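Local coordinates for putative esterase aq_1494 (Aquifex aeolicus, PDB 2EGR), which is a putative esterase of the 4-hydroxybenzoyl-CoA thioesterase family and probably hydrolyses fatty acyl-CoA thioesters, at residues N78-S83 and T88-V93; Y5-Q10 and F29-G34; F42-M47 and G51-L56. All blocks are in the same frame, centred on the assembly; numbering follows the deposited sequence.

Interaction 1 (N78-S83 and T88-V93); sequences NLEELS and TFSYIV
Asn78 and Ser90 form an antiparallel hydrogen-bonded pair, with Asn78 N to Ser90 O at 2.9 Å and Ser90 N to Asn78 O at 2.8 Å. One residue on, Leu79 and Phe89 make a non-hydrogen-bonded pair, and Leu79 CD1 touches the ring at Phe89 CE1, 4.0 Å away. Then the register slips by one: Glu80 and Glu81 both face Thr88, a classic beta bulge. Thr88 O takes a firm bond from Glu80 N (2.7 Å) and a weak one from Glu81 N, while Thr88 N returns to Glu81 O. The bulge turns Glu80 toward the partner strand. Its chain is bent about CB-CG (chi2 -56°), which folds the carboxylate back over Ser90, where OE2 accepts from Ser90 OG at 2.7 Å through its anti lone pair. Asn78 ND2 gives the same OE2 a second bond of 2.9 Å from above the carboxylate plane, so two donors fix the rotation of this solvent-facing group. At Glu81 and Thr88 a water lies between Glu81 OE1 and Thr88 OG1, although its distance to the carboxylate is too short to be trusted. The contact belongs to the hairpin of strands 72-82 and 86-95. Asn78, Glu81, Thr88 and Ser90 line the outer face; on the other, Leu79 and Phe89 pack with Phe87, and Phe89 reaches Leu126 of helix 120-126. Strand 98-111 pairs along the other edge of strand 86-95.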
# COMPACT_ATOMS: atom_id res chain seq x y z
N ASN A 78 10.91 14.87 -16.60
CA ASN A 78 11.93 15.20 -17.59
C ASN A 78 13.03 14.13 -17.65
O ASN A 78 13.46 13.64 -16.61
CB ASN A 78 12.53 16.57 -17.28
CG ASN A 78 13.56 17.03 -18.34
OD1 ASN A 78 13.25 17.08 -19.54
ND2 ASN A 78 14.77 17.37 -17.89
N LEU A 79 13.47 13.74 -18.86
CA LEU A 79 14.61 12.84 -19.02
C LEU A 79 15.86 13.65 -18.77
O LEU A 79 16.09 14.68 -19.42
CB LEU A 79 14.67 12.20 -20.42
CG LEU A 79 15.82 11.24 -20.73
CD1 LEU A 79 15.67 9.96 -19.95
CD2 LEU A 79 15.93 10.94 -22.26
N GLU A 80 16.64 13.21 -17.80
CA GLU A 80 17.81 13.95 -17.33
C GLU A 80 19.08 13.42 -17.92
O GLU A 80 20.03 14.16 -18.13
CB GLU A 80 17.90 13.91 -15.79
CG GLU A 80 16.93 14.83 -15.07
CD GLU A 80 17.03 16.28 -15.48
OE1 GLU A 80 18.09 16.67 -16.03
OE2 GLU A 80 16.06 17.02 -15.29
N GLU A 81 19.11 12.12 -18.18
CA GLU A 81 20.32 11.46 -18.63
C GLU A 81 19.95 10.18 -19.34
O GLU A 81 19.00 9.49 -18.94
CB GLU A 81 21.28 11.20 -17.45
CG GLU A 81 22.72 10.91 -17.88
CD GLU A 81 22.98 9.43 -18.17
OE1 GLU A 81 22.02 8.63 -18.07
OE2 GLU A 81 24.15 9.06 -18.48
N LEU A 82 20.68 9.90 -20.42
CA LEU A 82 20.49 8.68 -21.19
C LEU A 82 21.83 8.16 -21.70
O LEU A 82 22.44 8.78 -22.58
CB LEU A 82 19.50 8.92 -22.35
CG LEU A 82 19.04 7.77 -23.26
CD1 LEU A 82 18.25 6.70 -22.50
CD2 LEU A 82 18.22 8.31 -24.46
N SER A 83 22.30 7.04 -21.15
CA SER A 83 23.57 6.44 -21.58
C SER A 83 23.34 5.07 -22.20
O SER A 83 22.20 4.65 -22.37
CB SER A 83 24.55 6.33 -20.40
OG SER A 83 24.22 5.26 -19.52
N THR A 88 17.98 8.44 -16.39
CA THR A 88 17.60 9.17 -15.17
C THR A 88 16.44 10.12 -15.49
O THR A 88 16.54 10.93 -16.42
CB THR A 88 18.80 9.99 -14.57
OG1 THR A 88 19.86 9.08 -14.27
CG2 THR A 88 18.44 10.72 -13.28
N PHE A 89 15.34 9.99 -14.73
CA PHE A 89 14.27 10.96 -14.80
C PHE A 89 14.30 11.91 -13.63
O PHE A 89 14.67 11.51 -12.51
CB PHE A 89 12.88 10.27 -14.81
CG PHE A 89 12.57 9.51 -16.05
CD1 PHE A 89 12.30 10.16 -17.25
CD2 PHE A 89 12.49 8.12 -16.02
CE1 PHE A 89 11.98 9.42 -18.40
CE2 PHE A 89 12.16 7.37 -17.16
CZ PHE A 89 11.92 8.02 -18.35
N SER A 90 13.90 13.15 -13.89
CA SER A 90 13.61 14.11 -12.83
C SER A 90 12.11 14.39 -12.81
O SER A 90 11.41 14.20 -13.82
CB SER A 90 14.44 15.40 -12.94
OG SER A 90 13.89 16.36 -13.82
N TYR A 91 11.62 14.76 -11.64
CA TYR A 91 10.20 14.95 -11.43
C TYR A 91 10.03 16.19 -10.59
O TYR A 91 10.81 16.41 -9.62
CB TYR A 91 9.52 13.77 -10.68
CG TYR A 91 9.84 12.40 -11.17
CD1 TYR A 91 8.98 11.72 -12.01
CD2 TYR A 91 10.99 11.76 -10.77
CE1 TYR A 91 9.27 10.44 -12.45
CE2 TYR A 91 11.30 10.49 -11.21
CZ TYR A 91 10.45 9.84 -12.05
OH TYR A 91 10.78 8.59 -12.43
N ILE A 92 9.05 17.02 -10.96
CA ILE A 92 8.56 18.05 -10.07
C ILE A 92 7.06 17.85 -9.85
O ILE A 92 6.30 17.67 -10.81
CB ILE A 92 8.82 19.51 -10.59
CG1 ILE A 92 10.31 19.71 -10.86
CG2 ILE A 92 8.36 20.52 -9.55
CD1 ILE A 92 10.62 20.70 -12.00
N VAL A 93 6.66 17.83 -8.59
CA VAL A 93 5.25 17.70 -8.26
C VAL A 93 4.66 19.06 -8.00
O VAL A 93 5.10 19.77 -7.08
CB VAL A 93 5.02 16.77 -7.04
CG1 VAL A 93 3.49 16.70 -6.72
CG2 VAL A 93 5.62 15.38 -7.32
O HOH W 1 21.53 7.51 -15.97

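Interaction 2 (Y5-Q10 and F29-G34); sequences YRRRVQ and FEEARG
Glu31 is met by Tyr5 and Arg7, two side chains that rise from strand 3-8 toward helix 22-39. Its chain is extended beyond CG (chi2 -175°), which carries the carboxylate from the helix to the ends of both partners. Arg7 grips it side-on with two nitrogens: NE donates to the syn lone pair of Glu31 OE1 at 2.8 Å, and NH2 to Glu31 OE2, also at 2.8 Å and with a nearly straight N-H...O angle of 169°. Guanidinium and carboxylate are nearly coplanar, 27° apart. Glu31 OE1 takes a further bond, from Tyr5 OH at 2.6 Å, on the anti side but well out of the carboxylate plane; the phenol ring stands almost perpendicular to the carboxylate, and the oxygen has two donors. The other oxygen, Glu31 OE2, is also hydrogen-bonded to the hydroxyl of Tyr12 of the second subunit. Two hydroxyls and the positive charge of Arg7 would be expected to favour the ionised carboxylate in this buried place. Next along the helix, Ala32 lies over one face of the Tyr5 ring, its CA 4.2 Å from the centroid in a CH-pi contact, while its CB meets Tyr5 CB at 3.7 Å. Arg7 is itself steadied by NH1 donating to Arg8 O at 2.9 Å and by a salt bridge from NH2 to Glu13. A methionine in its place would probably leave the carboxylates of Glu31 and Glu13 without their shared counter-charge, and Glu31 freer to turn. The pairing of a long helix with an antiparallel sheet is that of the hotdog fold, and here the polar cluster joining them continues into a subunit interface.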
# COMPACT_ATOMS: atom_id res chain seq x y z
N TYR A 5 1.80 14.45 -15.97
CA TYR A 5 0.84 13.46 -15.49
C TYR A 5 -0.04 14.11 -14.43
O TYR A 5 0.44 14.61 -13.44
CB TYR A 5 1.61 12.24 -14.93
CG TYR A 5 0.73 11.16 -14.38
CD1 TYR A 5 -0.10 10.41 -15.22
CD2 TYR A 5 0.73 10.84 -12.99
CE1 TYR A 5 -0.90 9.40 -14.72
CE2 TYR A 5 -0.08 9.82 -12.50
CZ TYR A 5 -0.89 9.11 -13.36
OH TYR A 5 -1.71 8.07 -12.91
N ARG A 6 -1.36 14.13 -14.62
CA ARG A 6 -2.24 14.82 -13.68
C ARG A 6 -3.10 13.81 -12.95
O ARG A 6 -3.68 12.90 -13.57
CB ARG A 6 -3.12 15.84 -14.42
CG ARG A 6 -4.05 16.62 -13.58
CD ARG A 6 -4.06 18.01 -14.31
NE ARG A 6 -5.29 18.67 -14.07
CZ ARG A 6 -5.52 19.97 -14.06
NH1 ARG A 6 -4.59 20.93 -14.25
NH2 ARG A 6 -6.75 20.29 -13.80
N ARG A 7 -3.21 13.98 -11.65
CA ARG A 7 -3.62 12.93 -10.74
C ARG A 7 -4.35 13.58 -9.56
O ARG A 7 -4.00 14.69 -9.13
CB ARG A 7 -2.34 12.17 -10.26
CG ARG A 7 -2.51 11.01 -9.27
CD ARG A 7 -3.46 9.93 -9.72
NE ARG A 7 -2.95 8.66 -9.20
CZ ARG A 7 -3.10 8.22 -7.97
NH1 ARG A 7 -3.80 8.91 -7.08
NH2 ARG A 7 -2.55 7.05 -7.63
N ARG A 8 -5.37 12.90 -9.04
CA ARG A 8 -6.02 13.33 -7.80
C ARG A 8 -5.67 12.39 -6.62
O ARG A 8 -5.62 11.18 -6.81
CB ARG A 8 -7.52 13.35 -8.04
CG ARG A 8 -8.35 13.74 -6.89
CD ARG A 8 -9.81 13.65 -7.32
NE ARG A 8 -10.09 14.61 -8.40
CZ ARG A 8 -10.55 15.84 -8.23
NH1 ARG A 8 -10.78 16.32 -7.03
NH2 ARG A 8 -10.75 16.63 -9.28
N VAL A 9 -5.45 12.97 -5.44
CA VAL A 9 -5.10 12.19 -4.21
C VAL A 9 -6.30 11.37 -3.77
O VAL A 9 -7.39 11.91 -3.57
CB VAL A 9 -4.66 13.09 -3.05
CG1 VAL A 9 -4.47 12.21 -1.74
CG2 VAL A 9 -3.39 13.89 -3.39
N GLN A 10 -6.09 10.06 -3.58
CA GLN A 10 -7.15 9.15 -3.07
C GLN A 10 -7.04 9.01 -1.56
O GLN A 10 -5.94 9.19 -1.00
CB GLN A 10 -7.01 7.75 -3.73
CG GLN A 10 -7.24 7.70 -5.27
CD GLN A 10 -8.64 8.12 -5.72
OE1 GLN A 10 -9.61 8.03 -4.98
NE2 GLN A 10 -8.74 8.55 -6.98
N PHE A 29 5.31 8.62 -9.12
CA PHE A 29 6.36 8.69 -10.18
C PHE A 29 6.32 7.51 -11.12
O PHE A 29 6.55 7.64 -12.32
CB PHE A 29 7.77 8.84 -9.56
CG PHE A 29 7.87 9.94 -8.57
CD1 PHE A 29 7.12 11.12 -8.70
CD2 PHE A 29 8.73 9.82 -7.47
CE1 PHE A 29 7.20 12.13 -7.78
CE2 PHE A 29 8.81 10.84 -6.54
CZ PHE A 29 8.06 12.00 -6.68
N GLU A 30 6.05 6.30 -10.59
CA GLU A 30 5.94 5.14 -11.42
C GLU A 30 4.74 5.30 -12.35
O GLU A 30 4.83 4.99 -13.54
CB GLU A 30 5.78 3.87 -10.54
CG GLU A 30 5.55 2.59 -11.33
CD GLU A 30 5.19 1.41 -10.43
OE1 GLU A 30 6.11 0.84 -9.79
OE2 GLU A 30 3.99 1.08 -10.42
N GLU A 31 3.62 5.77 -11.82
CA GLU A 31 2.47 5.96 -12.72
C GLU A 31 2.84 6.94 -13.86
O GLU A 31 2.43 6.75 -15.03
CB GLU A 31 1.27 6.49 -11.94
CG GLU A 31 0.77 5.56 -10.84
CD GLU A 31 -0.52 6.08 -10.17
OE1 GLU A 31 -1.07 7.14 -10.56
OE2 GLU A 31 -0.97 5.40 -9.25
N ALA A 32 3.56 8.00 -13.49
CA ALA A 32 3.96 9.02 -14.48
C ALA A 32 4.87 8.42 -15.55
O ALA A 32 4.62 8.63 -16.76
CB ALA A 32 4.55 10.26 -13.83
N ARG A 33 5.89 7.65 -15.15
CA ARG A 33 6.74 6.96 -16.11
C ARG A 33 5.95 6.05 -17.03
O ARG A 33 6.20 6.02 -18.22
CB ARG A 33 7.83 6.13 -15.42
CG ARG A 33 8.81 6.96 -14.65
CD ARG A 33 10.03 6.11 -14.30
NE ARG A 33 9.67 4.96 -13.45
CZ ARG A 33 9.55 5.00 -12.12
NH1 ARG A 33 9.68 6.13 -11.43
NH2 ARG A 33 9.23 3.88 -11.48
N GLY A 34 4.93 5.35 -16.49
CA GLY A 34 4.15 4.42 -17.31
C GLY A 34 3.33 5.16 -18.35
O GLY A 34 3.21 4.69 -19.51

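Interaction 3 (F42-M47 and G51-L56); sequences FPYSKM and GLEVVL
Met47 O receives Leu52 N at 3.1 Å and, weakly, Gly51 N, as the chain leaves helix 44-50 through a Schellman motif whose C-prime residue, Gly51, has positive phi (99°). A CB here would collide with the carbonyl oxygen of the residue before, so the backbone angles alone favour glycine. The turn folds the start of strand 52-63 back beside the helix, and Leu52 lies against its end: Leu52 CB is 3.2 Å from Met47 O and 4.3 Å from Met47 CB. One turn earlier in the helix, Tyr44 reaches across to the strand. Its ring swings anti to the backbone N (chi1 -176°), which sends the phenol across to the strand although the CA atoms of Tyr44 and Val54 are 8.3 Å apart. There Val54 N donates to Tyr44 OH at 2.9 Å in a fairly straight bond of 163°, so a side-chain oxygen serves as acceptor for a strand amide. The same ring packs obliquely on Val54, with Tyr44 CE1 at 3.5 Å from Val54 CG2. Met47 adds a looser touch from SD to that methyl group, while its CE lies over the centre of one face of the Phe42 ring. Around this helix-to-strand turn, Leu37 of helix 22-39 packs on Tyr44 and Met47, and helix 120-126 meets Phe42 and Met47 through Val122. Strand 98-111 pairs with strand 52-63 through Glu53 and Val55, and Tyr69 of the second subunit packs on Tyr44.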
# COMPACT_ATOMS: atom_id res chain seq x y z
N PHE A 42 5.03 3.04 -26.60
CA PHE A 42 5.84 1.87 -26.26
C PHE A 42 5.65 1.62 -24.77
O PHE A 42 6.56 1.92 -23.98
CB PHE A 42 7.33 2.10 -26.60
CG PHE A 42 8.18 0.83 -26.66
CD1 PHE A 42 7.71 -0.40 -26.19
CD2 PHE A 42 9.48 0.89 -27.18
CE1 PHE A 42 8.51 -1.56 -26.25
CE2 PHE A 42 10.29 -0.26 -27.22
CZ PHE A 42 9.80 -1.49 -26.76
N PRO A 43 4.48 1.07 -24.38
CA PRO A 43 4.23 0.94 -22.95
C PRO A 43 5.19 -0.07 -22.35
O PRO A 43 5.66 -1.00 -23.07
CB PRO A 43 2.79 0.40 -22.87
CG PRO A 43 2.22 0.49 -24.26
CD PRO A 43 3.39 0.50 -25.20
N TYR A 44 5.49 0.10 -21.05
CA TYR A 44 6.33 -0.82 -20.32
C TYR A 44 5.88 -2.27 -20.45
O TYR A 44 6.72 -3.15 -20.56
CB TYR A 44 6.45 -0.39 -18.85
CG TYR A 44 7.40 -1.26 -18.05
CD1 TYR A 44 8.70 -1.51 -18.51
CD2 TYR A 44 6.99 -1.86 -16.86
CE1 TYR A 44 9.58 -2.33 -17.80
CE2 TYR A 44 7.89 -2.67 -16.14
CZ TYR A 44 9.17 -2.90 -16.62
OH TYR A 44 10.05 -3.72 -15.93
N SER A 45 4.57 -2.52 -20.47
CA SER A 45 4.01 -3.86 -20.64
C SER A 45 4.56 -4.58 -21.90
O SER A 45 4.88 -5.75 -21.83
CB SER A 45 2.46 -3.87 -20.62
OG SER A 45 1.91 -3.07 -21.67
N LYS A 46 4.67 -3.85 -23.02
CA LYS A 46 5.31 -4.38 -24.26
C LYS A 46 6.82 -4.63 -24.12
O LYS A 46 7.33 -5.60 -24.68
CB LYS A 46 5.01 -3.48 -25.47
CG LYS A 46 5.15 -4.21 -26.83
CD LYS A 46 4.65 -5.67 -26.74
CE LYS A 46 4.78 -6.44 -28.04
NZ LYS A 46 3.58 -6.19 -28.92
N MET A 47 7.53 -3.79 -23.38
CA MET A 47 8.91 -4.08 -22.98
C MET A 47 9.04 -5.40 -22.23
O MET A 47 9.94 -6.20 -22.53
CB MET A 47 9.51 -2.95 -22.14
CG MET A 47 9.76 -1.67 -22.93
SD MET A 47 10.41 -0.36 -21.95
CE MET A 47 10.00 1.07 -22.93
N GLY A 51 10.78 -9.51 -22.81
CA GLY A 51 11.59 -10.15 -21.80
C GLY A 51 12.55 -9.15 -21.20
O GLY A 51 13.55 -9.52 -20.62
N LEU A 52 12.23 -7.86 -21.36
CA LEU A 52 13.00 -6.77 -20.76
C LEU A 52 12.42 -6.40 -19.40
O LEU A 52 11.21 -6.42 -19.21
CB LEU A 52 12.97 -5.53 -21.65
CG LEU A 52 13.73 -5.53 -22.97
CD1 LEU A 52 13.48 -4.22 -23.74
CD2 LEU A 52 15.22 -5.73 -22.73
N GLU A 53 13.31 -6.06 -18.46
CA GLU A 53 12.91 -5.49 -17.16
C GLU A 53 13.57 -4.13 -17.03
O GLU A 53 14.75 -4.01 -17.32
CB GLU A 53 13.34 -6.41 -15.99
CG GLU A 53 13.01 -5.86 -14.56
CD GLU A 53 13.71 -6.61 -13.40
OE1 GLU A 53 14.41 -7.63 -13.65
OE2 GLU A 53 13.56 -6.18 -12.22
N VAL A 54 12.83 -3.11 -16.59
CA VAL A 54 13.45 -1.84 -16.20
C VAL A 54 13.72 -1.88 -14.69
O VAL A 54 12.80 -2.07 -13.89
CB VAL A 54 12.60 -0.62 -16.60
CG1 VAL A 54 13.14 0.67 -15.97
CG2 VAL A 54 12.53 -0.49 -18.15
N VAL A 55 15.00 -1.75 -14.33
CA VAL A 55 15.44 -1.94 -12.95
C VAL A 55 15.79 -0.61 -12.30
O VAL A 55 16.60 0.17 -12.81
CB VAL A 55 16.65 -2.94 -12.84
CG1 VAL A 55 17.23 -2.96 -11.40
CG2 VAL A 55 16.23 -4.33 -13.29
N LEU A 56 15.15 -0.32 -11.17
CA LEU A 56 15.48 0.90 -10.44
C LEU A 56 16.80 0.79 -9.67
O LEU A 56 17.02 -0.18 -8.91
CB LEU A 56 14.33 1.23 -9.48
CG LEU A 56 14.54 2.50 -8.65
CD1 LEU A 56 14.48 3.75 -9.53
CD2 LEU A 56 13.49 2.59 -7.57

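All three contacts reach the same antiparallel sheet, but in different ways. Interaction 1 pairs two of its strands, largely at the surface, through backbone bonds and a polar outer face. Interactions 2 and 3 are partly buried and set helices against strands: interaction 2 through a charged cluster, interaction 3 through a helix-ending turn, a tyrosine bond and apolar packing. Interactions 1 and 2 touch directly, where Tyr91 and Phe89 meet Arg33 and Phe29 of helix 22-39; interaction 3 touches neither, its centre lying about 17 Å from that of interaction 1. The second subunit contacts interactions 2 and 3, whereas no other chain of the assembly touches interaction 1.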